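Local coordinates for methionine-binding lipoprotein MetQ (Bacillus subtilis subsp. subtilis, PDB 4GOT) that binds methionine outside the cell and hands it to the membrane permease of the MetNPQ ABC importer, serving methionine sulfoxide transport as well, at residues Leu227-Lys230 with Lys231-Asp234. Residues are numbered along the deposited sequence; the frame is centred on the assembly and turned at random.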
loop_
_atom_site.group_PDB
_atom_site.type_symbol
_atom_site.label_atom_id
_atom_site.label_comp_id
_atom_site.label_asym_id
_atom_site.label_seq_id
_atom_site.Cartn_x
_atom_site.Cartn_y
_atom_site.Cartn_z
ATOM N N LEU A 227 -1.364 -16.211 7.974
ATOM C CA LEU A 227 -1.926 -14.937 7.443
ATOM C C LEU A 227 -3.219 -15.150 6.617
ATOM O O LEU A 227 -3.984 -14.186 6.321
ATOM C CB LEU A 227 -0.903 -14.160 6.629
ATOM C CG LEU A 227 0.321 -13.633 7.347
ATOM C CD1 LEU A 227 1.324 -13.037 6.342
ATOM C CD2 LEU A 227 -0.053 -12.641 8.437
ATOM N N HIS A 228 -3.489 -16.397 6.297
ATOM C CA HIS A 228 -4.792 -16.752 5.643
ATOM C C HIS A 228 -5.717 -17.487 6.575
ATOM O O HIS A 228 -6.777 -17.912 6.153
ATOM C CB HIS A 228 -4.554 -17.492 4.326
ATOM C CG HIS A 228 -4.021 -16.573 3.300
ATOM N ND1 HIS A 228 -4.854 -15.783 2.537
ATOM C CD2 HIS A 228 -2.752 -16.165 3.028
ATOM C CE1 HIS A 228 -4.112 -14.953 1.810
ATOM N NE2 HIS A 228 -2.833 -15.159 2.098
ATOM N N SER A 229 -5.335 -17.632 7.852
ATOM C CA SER A 229 -6.245 -18.317 8.822
ATOM C C SER A 229 -7.567 -17.542 9.015
ATOM O O SER A 229 -7.637 -16.322 8.775
ATOM C CB SER A 229 -5.555 -18.504 10.180
ATOM O OG SER A 229 -5.311 -17.265 10.825
ATOM N N LYS A 230 -8.600 -18.226 9.483
ATOM C CA LYS A 230 -9.852 -17.541 9.841
ATOM C C LYS A 230 -9.577 -16.500 10.926
ATOM O O LYS A 230 -10.081 -15.396 10.836
ATOM C CB LYS A 230 -10.964 -18.504 10.290
ATOM C CG LYS A 230 -12.329 -17.816 10.480
ATOM C CD LYS A 230 -13.395 -18.716 11.086
ATOM C CE LYS A 230 -14.694 -17.960 11.399
ATOM N NZ LYS A 230 -15.257 -17.195 10.243
ATOM N N LYS A 231 -8.772 -16.840 11.933
ATOM C CA LYS A 231 -8.427 -15.869 12.992
ATOM C C LYS A 231 -7.831 -14.570 12.452
ATOM O O LYS A 231 -8.281 -13.491 12.833
ATOM C CB LYS A 231 -7.475 -16.481 14.030
ATOM C CG LYS A 231 -8.169 -17.413 14.994
ATOM C CD LYS A 231 -7.189 -18.299 15.746
ATOM C CE LYS A 231 -7.818 -18.844 17.008
ATOM N NZ LYS A 231 -7.304 -20.209 17.275
ATOM N N ILE A 232 -6.835 -14.647 11.560
ATOM C CA ILE A 232 -6.237 -13.424 11.006
ATOM C C ILE A 232 -7.205 -12.644 10.079
ATOM O O ILE A 232 -7.305 -11.429 10.194
ATOM C CB ILE A 232 -4.831 -13.671 10.401
ATOM C CG1 ILE A 232 -3.818 -13.952 11.530
ATOM C CG2 ILE A 232 -4.360 -12.479 9.582
ATOM C CD1 ILE A 232 -3.727 -12.876 12.597
ATOM N N LYS A 233 -7.966 -13.329 9.225
ATOM C CA LYS A 233 -8.944 -12.639 8.381
ATOM C C LYS A 233 -10.023 -11.900 9.186
ATOM O O LYS A 233 -10.371 -10.773 8.860
ATOM C CB LYS A 233 -9.597 -13.607 7.371
ATOM C CG LYS A 233 -8.626 -14.100 6.269
ATOM C CD LYS A 233 -9.345 -14.919 5.195
ATOM C CE LYS A 233 -8.349 -15.409 4.128
ATOM N NZ LYS A 233 -7.595 -14.329 3.425
ATOM N N ASP A 234 -10.545 -12.558 10.212
ATOM C CA ASP A 234 -11.518 -11.959 11.146
ATOM C C ASP A 234 -10.891 -10.788 11.953
ATOM O O ASP A 234 -11.549 -9.788 12.216
ATOM C CB ASP A 234 -12.040 -13.002 12.132
ATOM C CG ASP A 234 -12.980 -14.022 11.493
ATOM O OD1 ASP A 234 -13.501 -13.784 10.369
ATOM O OD2 ASP A 234 -13.222 -15.064 12.161
HETATM O O HOH W 1 -5.752 -12.835 4.651
#
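S229 is the N-cap of helix 230-239: its OG accepts the amide of I232 at 3.1 Å from N to OG, with an N-H...O angle of 166°. A chi1 of 67° tips OG toward that amide, and OG also bonds to the carbonyl of V226 at the end of helix 218-227. S229 O takes K233 N at 3.0 Å, and K230 O takes D234 N at 2.9 Å. On one flank K233 reaches back past the cap, extended until a bend at its last torsion brings NZ to H228 ND1, 3.2 Å away and 33° out of the ring plane. A water accepts from K233 NZ and donates to L227 O. An alanine in place of K233 would probably leave H228 ND1 and this water without their shared donor and the imidazole less firmly fixed. This N-capped start follows the short link between helices 218-227 and 230-239, in the lobe with the six-stranded sheet of a periplasmic-binding-protein fold. H228 NE2 and K233 NZ bond weakly to the carbonyls of A83 and V247. On the outer flank the K230 chain crosses D234 obliquely, CG and CE each 3.3 Å from OD2, and closes a long salt bridge, NZ to OD2 3.5 Å. Inward, I232 CG2 lies 3.7 Å from L227 O, while L227 and I232 pack against I20 and E23 of helix 14-29.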